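PDB 6X3B: GDP-6-deoxy-D-mannose reductase from Pseudomonas aeruginosa, which probably reduces GDP-4-dehydro-6-deoxy-D-mannose to GDP-D-rhamnose with NADPH, a step in the synthesis of lipopolysaccharide O-antigen. Local coordinates for residues Pro93-Thr96 and Leu97-Leu101; Glu159-Cys162 and Leu163-Gly166; Asn149-Ala152 and Val153-Ala157. All blocks are in the same frame, centred on the assembly; numbering follows the deposited sequence.

The three contacts lie on two helices of the nucleotide-binding part of this short-chain dehydrogenase/reductase fold. Contact 1, the first turns of helix 93-114, comes first along the chain. Contact 3, the start of helix 150-169, follows, and contact 2, later on that helix, comes last. The centres of contacts 1 and 3 are about 9 Å apart, and the two helices meet there, mainly round Ser154, with Leu101 against Ala157. Contact 2 is about 14 Å from contact 3 and 17 Å from contact 1, between centres. Leu161 of contact 2 packs on Leu101. All three reach the second subunit, and contacts 1 and 3 also reach NADPH. The helix pair joins the cofactor site to the dimer interface.

Contact 1 (Pro93-Thr96 and Leu97-Leu101); sequences PART and LQINL
Arg95 and Ile99 meet one turn apart near the start of helix 93-114. The methylene CG of Arg95 lies 3.9 Å from the methyl CD1 of Ile99. In Arg95 the CG is opposite the backbone N (chi1 -176°), which carries the chain forward along the helix to that methyl. The two side chains pass at a slant. Ile99 CG1 is 3.2 Å from Arg95 O.

One residue further along, Thr96 and Asn100, themselves a turn apart, lie side by side and point the same way. The methyl CG2 of Thr96 is 3.7 Å from ND2 of Asn100. Their polar ends bond elsewhere: Thr96 OG1 and Asn100 OD1 to Gln83, and Asn100 ND2 to Ser154 on helix 150-169. These bonds fix the rotation of the Asn100 amide.

Gln98 CG, beside its own backbone N, rests 3.1 Å from Ala94 O. The bend at chi2 (-70°) then turns the amide, which reaches Gln98 of the second subunit, where OE1 accepts a hydrogen bond from NE2. Leu97 sets its CG 3.4 Å from Pro93 O and packs on Ser154.

Four backbone bonds tie the turns together. Leu97 N donates to Pro93 O at 2.9 Å, and the N-H groups of Gln98, Ile99 and Asn100 each donate to the carbonyl four residues back. A wider pi-type turn covers residues 98-101.

The chemistry separates by direction. Thr96 and Asn100 present polar groups to Gln83 and Ser154 inside the subunit. Gln98 presents its amide to the other subunit. Ile99 adds an apolar surface to the NADPH pocket. One short piece of helix thus serves the cofactor, the neighbouring helix and the dimer interface.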
ATOM      1  N   PRO A  93      12.846  -8.594  -4.213  1.00 19.60           N
ATOM      2  CA  PRO A  93      11.710  -7.753  -3.772  1.00 17.27           C
ATOM      3  C   PRO A  93      12.028  -6.915  -2.546  1.00 18.23           C
ATOM      4  O   PRO A  93      11.595  -5.765  -2.458  1.00 19.75           O
ATOM      5  CB  PRO A  93      10.592  -8.781  -3.485  1.00 15.73           C
ATOM      6  CG  PRO A  93      10.992 -10.037  -4.239  1.00 25.37           C
ATOM      7  CD  PRO A  93      12.517 -10.036  -4.251  1.00 20.01           C
ATOM      8  N   ALA A  94      12.785  -7.460  -1.592  1.00 19.67           N
ATOM      9  CA  ALA A  94      13.131  -6.700  -0.401  1.00 20.47           C
ATOM     10  C   ALA A  94      13.865  -5.420  -0.757  1.00 20.14           C
ATOM     11  O   ALA A  94      13.540  -4.345  -0.238  1.00 20.43           O
ATOM     12  CB  ALA A  94      13.982  -7.550   0.539  1.00 21.79           C
ATOM     13  N   ARG A  95      14.844  -5.511  -1.662  1.00 19.88           N
ATOM     14  CA  ARG A  95      15.594  -4.317  -2.035  1.00 17.58           C
ATOM     15  C   ARG A  95      14.708  -3.308  -2.743  1.00 20.01           C
ATOM     16  O   ARG A  95      14.884  -2.097  -2.581  1.00 19.89           O
ATOM     17  CB  ARG A  95      16.787  -4.683  -2.929  1.00 24.97           C
ATOM     18  CG  ARG A  95      17.671  -3.474  -3.276  1.00 28.88           C
ATOM     19  CD  ARG A  95      19.146  -3.890  -3.393  1.00 37.35           C
ATOM     20  NE  ARG A  95      20.045  -2.736  -3.291  1.00 53.80           N
ATOM     21  CZ  ARG A  95      20.635  -2.323  -2.170  1.00 44.18           C
ATOM     22  NH1 ARG A  95      20.444  -2.968  -1.025  1.00 40.49           N
ATOM     23  NH2 ARG A  95      21.428  -1.260  -2.203  1.00 53.15           N
ATOM     24  N   THR A  96      13.775  -3.777  -3.571  1.00 18.80           N
ATOM     25  CA  THR A  96      12.870  -2.830  -4.215  1.00 21.17           C
ATOM     26  C   THR A  96      11.962  -2.158  -3.183  1.00 19.74           C
ATOM     27  O   THR A  96      11.721  -0.944  -3.249  1.00 17.27           O
ATOM     28  CB  THR A  96      12.079  -3.543  -5.313  1.00 21.25           C
ATOM     29  OG1 THR A  96      12.942  -3.710  -6.445  1.00 20.79           O
ATOM     30  CG2 THR A  96      10.848  -2.729  -5.747  1.00 21.98           C
ATOM     31  N   LEU A  97      11.500  -2.916  -2.185  1.00 17.93           N
ATOM     32  CA  LEU A  97      10.699  -2.305  -1.130  1.00 19.84           C
ATOM     33  C   LEU A  97      11.524  -1.323  -0.317  1.00 21.67           C
ATOM     34  O   LEU A  97      11.038  -0.237   0.010  1.00 18.19           O
ATOM     35  CB  LEU A  97      10.092  -3.379  -0.219  1.00 19.82           C
ATOM     36  CG  LEU A  97       9.039  -4.244  -0.905  1.00 17.33           C
ATOM     37  CD1 LEU A  97       8.695  -5.416   0.018  1.00 22.62           C
ATOM     38  CD2 LEU A  97       7.782  -3.426  -1.240  1.00 23.33           C
ATOM     39  N   GLN A  98      12.779  -1.680   0.005  1.00 21.78           N
ATOM     40  CA  GLN A  98      13.642  -0.779   0.762  1.00 18.58           C
ATOM     41  C   GLN A  98      13.842   0.536   0.023  1.00 20.54           C
ATOM     42  O   GLN A  98      13.696   1.615   0.608  1.00 18.29           O
ATOM     43  CB  GLN A  98      15.006  -1.435   1.050  1.00 19.21           C
ATOM     44  CG  GLN A  98      14.959  -2.723   1.924  1.00 22.17           C
ATOM     45  CD  GLN A  98      14.593  -2.439   3.368  1.00 31.35           C
ATOM     46  OE1 GLN A  98      14.525  -1.276   3.791  1.00 40.52           O
ATOM     47  NE2 GLN A  98      14.333  -3.492   4.133  1.00 34.72           N
ATOM     48  N   ILE A  99      14.196   0.462  -1.263  1.00 18.97           N
ATOM     49  CA  ILE A  99      14.482   1.673  -2.032  1.00 16.27           C
ATOM     50  C   ILE A  99      13.211   2.498  -2.215  1.00 18.75           C
ATOM     51  O   ILE A  99      13.191   3.712  -1.970  1.00 17.30           O
ATOM     52  CB  ILE A  99      15.095   1.313  -3.399  1.00 19.71           C
ATOM     53  CG1 ILE A  99      16.450   0.614  -3.220  1.00 20.01           C
ATOM     54  CG2 ILE A  99      15.171   2.575  -4.289  1.00 17.69           C
ATOM     55  CD1 ILE A  99      17.099   0.175  -4.532  1.00 26.39           C
ATOM     56  N   ASN A 100      12.142   1.852  -2.673  1.00 16.03           N
ATOM     57  CA  ASN A 100      10.978   2.611  -3.092  1.00 18.64           C
ATOM     58  C   ASN A 100      10.113   3.039  -1.917  1.00 16.19           C
ATOM     59  O   ASN A 100       9.481   4.104  -1.973  1.00 21.08           O
ATOM     60  CB  ASN A 100      10.160   1.820  -4.096  1.00 16.31           C
ATOM     61  CG  ASN A 100      10.853   1.710  -5.452  1.00 20.08           C
ATOM     62  OD1 ASN A 100      11.903   2.323  -5.680  1.00 19.19           O
ATOM     63  ND2 ASN A 100      10.268   0.924  -6.351  1.00 13.45           N
ATOM     64  N   LEU A 101      10.078   2.259  -0.841  1.00 14.75           N
ATOM     65  CA  LEU A 101       9.233   2.633   0.289  1.00 17.98           C
ATOM     66  C   LEU A 101      10.052   3.238   1.417  1.00 18.10           C
ATOM     67  O   LEU A 101       9.788   4.368   1.847  1.00 16.23           O
ATOM     68  CB  LEU A 101       8.435   1.420   0.799  1.00 14.36           C
ATOM     69  CG  LEU A 101       7.537   1.737   1.989  1.00 15.70           C
ATOM     70  CD1 LEU A 101       6.478   2.770   1.572  1.00 16.95           C
ATOM     71  CD2 LEU A 101       6.866   0.439   2.441  1.00 19.56           C
TER

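Contact 2 (Glu159-Cys162 and Leu163-Gly166); sequences ESLC and LQWG
Leu161 holds its CG opposite the backbone N (chi1 174°), and Trp165 has an unusual chi1 of -92°. Together these turns lay the two side chains alongside each other, pointing the same way, one helical turn apart. The methyl CD1 of Leu161 touches CD1 of the Trp165 indole at 3.7 Å. The same ring atom, Trp165 CD1, is 3.3 Å from Leu161 O, which sits at the ring edge near its plane. Gln164 bends at chi2 and brings NE2 to 3.7 Å from Leu161 CD1. Its OE1 bonds to Thr168 OG1, which holds the amide in place.

The backbone is regular helix. Trp165 N donates to Leu161 O at 2.8 Å, and Gly166 N to Cys162 O at 3.0 Å.

Glu159 turns to the sheet, with a salt bridge to Arg177 and a hydrogen bond to Ser124. Cys162 and Leu163 pack on Val173 of strand 172-182, Leu161 and Trp165 on helix 93-114, and Gln164 on Arg148 of the second subunit. This is a helix laid against parallel strands of the central sheet of a Rossmann-type fold, with one face on the strands and another on the neighbouring helix.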
ATOM      1  N   GLU A 159       2.679   5.398  -2.183  1.00 14.62           N
ATOM      2  CA  GLU A 159       1.528   6.296  -2.303  1.00 21.09           C
ATOM      3  C   GLU A 159       0.854   6.493  -0.953  1.00 20.29           C
ATOM      4  O   GLU A 159       0.628   7.624  -0.508  1.00 15.71           O
ATOM      5  CB  GLU A 159       0.497   5.721  -3.280  1.00 23.00           C
ATOM      6  CG  GLU A 159       0.782   5.793  -4.762  1.00 23.70           C
ATOM      7  CD  GLU A 159      -0.440   5.345  -5.568  1.00 24.40           C
ATOM      8  OE1 GLU A 159      -1.555   5.328  -4.990  1.00 22.59           O
ATOM      9  OE2 GLU A 159      -0.318   5.029  -6.769  1.00 19.13           O
ATOM     10  N   SER A 160       0.506   5.380  -0.299  1.00 18.20           N
ATOM     11  CA  SER A 160      -0.181   5.423   0.992  1.00 15.47           C
ATOM     12  C   SER A 160       0.646   6.171   2.026  1.00 16.65           C
ATOM     13  O   SER A 160       0.129   7.030   2.760  1.00 17.37           O
ATOM     14  CB  SER A 160      -0.454   3.991   1.482  1.00 19.58           C
ATOM     15  OG  SER A 160      -1.119   3.254   0.491  1.00 31.60           O
ATOM     16  N   LEU A 161       1.942   5.849   2.096  1.00 14.38           N
ATOM     17  CA  LEU A 161       2.844   6.527   3.014  1.00 15.21           C
ATOM     18  C   LEU A 161       2.845   8.035   2.771  1.00 18.48           C
ATOM     19  O   LEU A 161       2.627   8.827   3.703  1.00 18.55           O
ATOM     20  CB  LEU A 161       4.264   5.953   2.878  1.00 12.81           C
ATOM     21  CG  LEU A 161       5.318   6.698   3.714  1.00 22.38           C
ATOM     22  CD1 LEU A 161       5.036   6.512   5.215  1.00 19.97           C
ATOM     23  CD2 LEU A 161       6.749   6.231   3.355  1.00 19.09           C
ATOM     24  N   CYS A 162       3.083   8.454   1.519  1.00 15.96           N
ATOM     25  CA  CYS A 162       3.113   9.896   1.239  1.00 16.51           C
ATOM     26  C   CYS A 162       1.791  10.568   1.606  1.00 17.51           C
ATOM     27  O   CYS A 162       1.777  11.661   2.188  1.00 18.18           O
ATOM     28  CB  CYS A 162       3.435  10.145  -0.224  1.00 17.16           C
ATOM     29  SG  CYS A 162       5.141   9.697  -0.608  1.00 19.95           S
ATOM     30  N   LEU A 163       0.672   9.933   1.276  1.00 19.07           N
ATOM     31  CA  LEU A 163      -0.610  10.539   1.602  1.00 20.75           C
ATOM     32  C   LEU A 163      -0.848  10.557   3.100  1.00 20.99           C
ATOM     33  O   LEU A 163      -1.463  11.503   3.615  1.00 20.27           O
ATOM     34  CB  LEU A 163      -1.738   9.805   0.884  1.00 18.96           C
ATOM     35  CG  LEU A 163      -1.746   9.971  -0.634  1.00 18.06           C
ATOM     36  CD1 LEU A 163      -2.655   8.948  -1.283  1.00 20.18           C
ATOM     37  CD2 LEU A 163      -2.144  11.413  -1.029  1.00 19.78           C
ATOM     38  N   GLN A 164      -0.367   9.533   3.812  1.00 17.79           N
ATOM     39  CA  GLN A 164      -0.423   9.545   5.271  1.00 17.34           C
ATOM     40  C   GLN A 164       0.390  10.695   5.841  1.00 19.55           C
ATOM     41  O   GLN A 164      -0.043  11.352   6.801  1.00 19.73           O
ATOM     42  CB  GLN A 164       0.072   8.216   5.839  1.00 21.51           C
ATOM     43  CG  GLN A 164       0.058   8.117   7.362  1.00 18.12           C
ATOM     44  CD  GLN A 164       1.434   8.281   7.985  1.00 18.31           C
ATOM     45  OE1 GLN A 164       1.668   9.204   8.778  1.00 25.25           O
ATOM     46  NE2 GLN A 164       2.361   7.404   7.616  1.00 18.99           N
ATOM     47  N   TRP A 165       1.561  10.971   5.246  1.00 17.96           N
ATOM     48  CA  TRP A 165       2.362  12.114   5.668  1.00 16.46           C
ATOM     49  C   TRP A 165       1.616  13.417   5.445  1.00 22.41           C
ATOM     50  O   TRP A 165       1.715  14.346   6.254  1.00 24.01           O
ATOM     51  CB  TRP A 165       3.706  12.135   4.929  1.00 17.29           C
ATOM     52  CG  TRP A 165       4.679  11.413   5.727  1.00 19.57           C
ATOM     53  CD1 TRP A 165       4.639  10.076   6.052  1.00 21.66           C
ATOM     54  CD2 TRP A 165       5.803  11.962   6.408  1.00 19.67           C
ATOM     55  NE1 TRP A 165       5.701   9.759   6.867  1.00 23.87           N
ATOM     56  CE2 TRP A 165       6.429  10.900   7.106  1.00 19.59           C
ATOM     57  CE3 TRP A 165       6.361  13.249   6.485  1.00 18.86           C
ATOM     58  CZ2 TRP A 165       7.587  11.085   7.861  1.00 23.02           C
ATOM     59  CZ3 TRP A 165       7.505  13.433   7.242  1.00 18.89           C
ATOM     60  CH2 TRP A 165       8.103  12.368   7.923  1.00 20.86           C
ATOM     61  N   GLY A 166       0.876  13.514   4.345  1.00 18.59           N
ATOM     62  CA  GLY A 166       0.103  14.718   4.112  1.00 20.59           C
ATOM     63  C   GLY A 166      -0.968  14.912   5.167  1.00 25.65           C
ATOM     64  O   GLY A 166      -1.223  16.031   5.608  1.00 24.37           O
TER

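Contact 3 (Asn149-Ala152 and Val153-Ala157); sequences NPYA and VSKLA. With NDP (NADPH dihydro-nicotinamide-adenine-dinucleotide phosphate), chain E.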
ATOM      1  N   ASN A 149       3.033  -7.256  -9.141  1.00 20.69           N
ATOM      2  CA  ASN A 149       4.464  -7.494  -9.051  1.00 17.23           C
ATOM      3  C   ASN A 149       5.005  -6.650  -7.907  1.00 16.23           C
ATOM      4  O   ASN A 149       4.348  -5.696  -7.477  1.00 19.85           O
ATOM      5  CB  ASN A 149       5.147  -7.156 -10.387  1.00 19.62           C
ATOM      6  CG  ASN A 149       5.079  -5.687 -10.711  1.00 14.49           C
ATOM      7  OD1 ASN A 149       5.646  -4.882 -10.008  1.00 19.34           O
ATOM      8  ND2 ASN A 149       4.358  -5.332 -11.767  1.00 18.37           N
ATOM      9  N   PRO A 150       6.187  -6.981  -7.378  1.00 17.53           N
ATOM     10  CA  PRO A 150       6.694  -6.234  -6.210  1.00 12.71           C
ATOM     11  C   PRO A 150       6.993  -4.768  -6.490  1.00 16.89           C
ATOM     12  O   PRO A 150       6.968  -3.957  -5.559  1.00 16.30           O
ATOM     13  CB  PRO A 150       7.975  -6.992  -5.823  1.00 20.14           C
ATOM     14  CG  PRO A 150       7.884  -8.323  -6.548  1.00 26.06           C
ATOM     15  CD  PRO A 150       7.116  -8.049  -7.795  1.00 21.18           C
ATOM     16  N   TYR A 151       7.331  -4.399  -7.724  1.00 17.77           N
ATOM     17  CA  TYR A 151       7.470  -2.975  -8.032  1.00 16.88           C
ATOM     18  C   TYR A 151       6.131  -2.257  -7.867  1.00 17.65           C
ATOM     19  O   TYR A 151       6.050  -1.212  -7.210  1.00 18.10           O
ATOM     20  CB  TYR A 151       8.000  -2.799  -9.446  1.00 19.90           C
ATOM     21  CG  TYR A 151       7.768  -1.433 -10.049  1.00 22.57           C
ATOM     22  CD1 TYR A 151       8.648  -0.372  -9.788  1.00 20.76           C
ATOM     23  CD2 TYR A 151       6.696  -1.210 -10.905  1.00 17.00           C
ATOM     24  CE1 TYR A 151       8.449   0.885 -10.362  1.00 20.33           C
ATOM     25  CE2 TYR A 151       6.489   0.038 -11.484  1.00 22.55           C
ATOM     26  CZ  TYR A 151       7.370   1.076 -11.211  1.00 23.41           C
ATOM     27  OH  TYR A 151       7.167   2.304 -11.787  1.00 24.17           O
ATOM     28  N   ALA A 152       5.061  -2.828  -8.432  1.00 16.63           N
ATOM     29  CA  ALA A 152       3.759  -2.175  -8.309  1.00 20.26           C
ATOM     30  C   ALA A 152       3.296  -2.151  -6.853  1.00 17.15           C
ATOM     31  O   ALA A 152       2.715  -1.158  -6.406  1.00 19.24           O
ATOM     32  CB  ALA A 152       2.731  -2.852  -9.215  1.00 16.95           C
ATOM     33  N   VAL A 153       3.587  -3.220  -6.096  1.00 16.43           N
ATOM     34  CA  VAL A 153       3.314  -3.238  -4.658  1.00 16.68           C
ATOM     35  C   VAL A 153       4.019  -2.074  -3.963  1.00 18.26           C
ATOM     36  O   VAL A 153       3.411  -1.318  -3.196  1.00 15.99           O
ATOM     37  CB  VAL A 153       3.744  -4.587  -4.049  1.00 19.01           C
ATOM     38  CG1 VAL A 153       3.752  -4.522  -2.514  1.00 17.31           C
ATOM     39  CG2 VAL A 153       2.804  -5.720  -4.523  1.00 15.29           C
ATOM     40  N   SER A 154       5.314  -1.898  -4.248  1.00 16.66           N
ATOM     41  CA  SER A 154       6.083  -0.840  -3.594  1.00 15.82           C
ATOM     42  C   SER A 154       5.585   0.550  -3.972  1.00 14.29           C
ATOM     43  O   SER A 154       5.615   1.457  -3.132  1.00 17.26           O
ATOM     44  CB  SER A 154       7.574  -0.988  -3.931  1.00 19.41           C
ATOM     45  OG  SER A 154       7.855  -0.511  -5.239  1.00 17.01           O
ATOM     46  N   LYS A 155       5.088   0.737  -5.201  1.00 16.17           N
ATOM     47  CA  LYS A 155       4.554   2.044  -5.575  1.00 19.08           C
ATOM     48  C   LYS A 155       3.265   2.354  -4.818  1.00 16.73           C
ATOM     49  O   LYS A 155       3.089   3.464  -4.312  1.00 16.60           O
ATOM     50  CB  LYS A 155       4.302   2.122  -7.083  1.00 18.41           C
ATOM     51  CG  LYS A 155       5.509   1.884  -7.953  1.00 17.98           C
ATOM     52  CD  LYS A 155       6.622   2.918  -7.708  1.00 28.11           C
ATOM     53  CE  LYS A 155       6.575   4.007  -8.755  1.00 26.55           C
ATOM     54  NZ  LYS A 155       7.571   5.059  -8.473  1.00 23.71           N
ATOM     55  N   LEU A 156       2.362   1.381  -4.711  1.00 17.84           N
ATOM     56  CA  LEU A 156       1.119   1.607  -3.975  1.00 17.28           C
ATOM     57  C   LEU A 156       1.396   1.843  -2.498  1.00 18.81           C
ATOM     58  O   LEU A 156       0.761   2.700  -1.861  1.00 19.46           O
ATOM     59  CB  LEU A 156       0.174   0.404  -4.152  1.00 15.28           C
ATOM     60  CG  LEU A 156      -1.274   0.553  -3.681  1.00 22.39           C
ATOM     61  CD1 LEU A 156      -1.927   1.713  -4.443  1.00 18.32           C
ATOM     62  CD2 LEU A 156      -2.058  -0.756  -3.892  1.00 19.70           C
ATOM     63  N   ALA A 157       2.341   1.089  -1.930  1.00 15.19           N
ATOM     64  CA  ALA A 157       2.700   1.301  -0.537  1.00 16.26           C
ATOM     65  C   ALA A 157       3.265   2.711  -0.330  1.00 20.74           C
ATOM     66  O   ALA A 157       2.933   3.390   0.649  1.00 16.20           O
ATOM     67  CB  ALA A 157       3.700   0.234  -0.088  1.00 15.63           C
TER
HETATM   68  PA  NDP E 401      15.071   5.440 -13.908  1.00 21.80           P
HETATM   69  O1A NDP E 401      15.270   4.050 -13.404  1.00 23.53           O
HETATM   70  O2A NDP E 401      15.488   5.759 -15.303  1.00 22.50           O
HETATM   71  O5B NDP E 401      15.757   6.477 -12.899  1.00 27.13           O
HETATM   72  C5B NDP E 401      15.764   6.179 -11.483  1.00 20.47           C
HETATM   73  C4B NDP E 401      16.475   7.289 -10.750  1.00 20.02           C
HETATM   74  O4B NDP E 401      16.463   7.008  -9.327  1.00 22.91           O
HETATM   75  C3B NDP E 401      17.949   7.506 -11.125  1.00 22.43           C
HETATM   76  O3B NDP E 401      18.254   8.893 -11.204  1.00 22.16           O
HETATM   77  C2B NDP E 401      18.693   6.814  -9.991  1.00 21.46           C
HETATM   78  O2B NDP E 401      19.971   7.412  -9.791  1.00 26.18           O
HETATM   79  C1B NDP E 401      17.771   7.120  -8.819  1.00 19.96           C
HETATM   80  N9A NDP E 401      17.920   6.204  -7.697  1.00 21.41           N
HETATM   81  C8A NDP E 401      17.720   4.846  -7.707  1.00 17.72           C
HETATM   82  N7A NDP E 401      17.936   4.281  -6.547  1.00 19.45           N
HETATM   83  C5A NDP E 401      18.304   5.330  -5.717  1.00 20.24           C
HETATM   84  C6A NDP E 401      18.664   5.387  -4.359  1.00 22.50           C
HETATM   85  N6A NDP E 401      18.704   4.295  -3.599  1.00 21.00           N
HETATM   86  N1A NDP E 401      18.978   6.593  -3.832  1.00 22.93           N
HETATM   87  C2A NDP E 401      18.927   7.663  -4.635  1.00 20.34           C
HETATM   88  N3A NDP E 401      18.603   7.734  -5.923  1.00 21.88           N
HETATM   89  C4A NDP E 401      18.298   6.522  -6.414  1.00 17.17           C
HETATM   90  O3  NDP E 401      13.526   5.831 -13.745  1.00 26.26           O
HETATM   91  PN  NDP E 401      12.530   6.580 -14.750  1.00 20.98           P
HETATM   92  O1N NDP E 401      13.034   7.966 -14.973  1.00 20.71           O
HETATM   93  O2N NDP E 401      12.308   5.705 -15.938  1.00 22.22           O
HETATM   94  O5D NDP E 401      11.188   6.635 -13.876  1.00 23.08           O
HETATM   95  C5D NDP E 401      10.910   7.826 -13.101  1.00 21.17           C
HETATM   96  C4D NDP E 401       9.717   7.568 -12.215  1.00 20.26           C
HETATM   97  O4D NDP E 401       8.565   7.277 -13.047  1.00 21.16           O
HETATM   98  C3D NDP E 401       9.851   6.385 -11.245  1.00 22.64           C
HETATM   99  O3D NDP E 401       9.247   6.676  -9.993  1.00 21.25           O
HETATM  100  C2D NDP E 401       9.122   5.274 -11.998  1.00 23.21           C
HETATM  101  O2D NDP E 401       8.621   4.261 -11.139  1.00 19.46           O
HETATM  102  C1D NDP E 401       7.996   6.044 -12.679  1.00 21.46           C
HETATM  103  N1N NDP E 401       7.498   5.360 -13.908  1.00 23.98           N
HETATM  104  C2N NDP E 401       8.249   5.328 -15.052  1.00 20.99           C
HETATM  105  C3N NDP E 401       7.748   4.841 -16.228  1.00 24.23           C
HETATM  106  C7N NDP E 401       8.692   4.599 -17.343  1.00 32.54           C
HETATM  107  O7N NDP E 401       8.286   4.082 -18.388  1.00 27.43           O
HETATM  108  N7N NDP E 401       9.959   4.951 -17.180  1.00 26.16           N
HETATM  109  C4N NDP E 401       6.283   4.583 -16.322  1.00 26.82           C
HETATM  110  C5N NDP E 401       5.591   4.598 -15.023  1.00 25.21           C
HETATM  111  C6N NDP E 401       6.269   4.747 -13.908  1.00 22.78           C
HETATM  112  P2B NDP E 401      21.163   6.358 -10.069  1.00 31.55           P
HETATM  113  O1X NDP E 401      22.447   7.119  -9.818  1.00 34.59           O
HETATM  114  O2X NDP E 401      20.981   5.210  -9.099  1.00 43.01           O
HETATM  115  O3X NDP E 401      21.033   5.914 -11.510  1.00 33.57           O
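This is the N-terminal start of helix 150-169, a capped helix end that carries the Tyr-x-x-x-Lys pair of the short-chain dehydrogenase/reductase fold to NADPH. Asn149 is the N-cap. Its OD1 accepts from Ala152 N at 2.7 Å, with the donor above the amide plane.

Tyr151 and Lys155 are one turn apart. Lys155 CG lies over one face of the Tyr151 ring in a CH-pi contact, 4.0 Å from the centroid and 16° off the ring normal. Bends at chi2 (-61°) and chi3 (-98°) lead the lysine chain past the phenol to the cofactor. There Tyr151 OH is 2.5 Å from O2D of the nicotinamide ribose, a hydrogen bond. Lys155 NZ donates to O2D at 3.0 Å and to O3D at 2.8 Å. It also donates to Ile123 O.

Ser154 turns its OG back between its own backbone N and carbonyl carbon. The hydroxyl donates to Tyr151 O at 2.8 Å, and Lys155 N donates to the same oxygen.

O2D is thus held by Tyr151 and Lys155, and O3D by Lys155, which should position the ribose beside the tyrosine hydroxyl. This is consistent with the placing of Tyr and Lys beside the nicotinamide ribose in the short-chain dehydrogenase/reductase family.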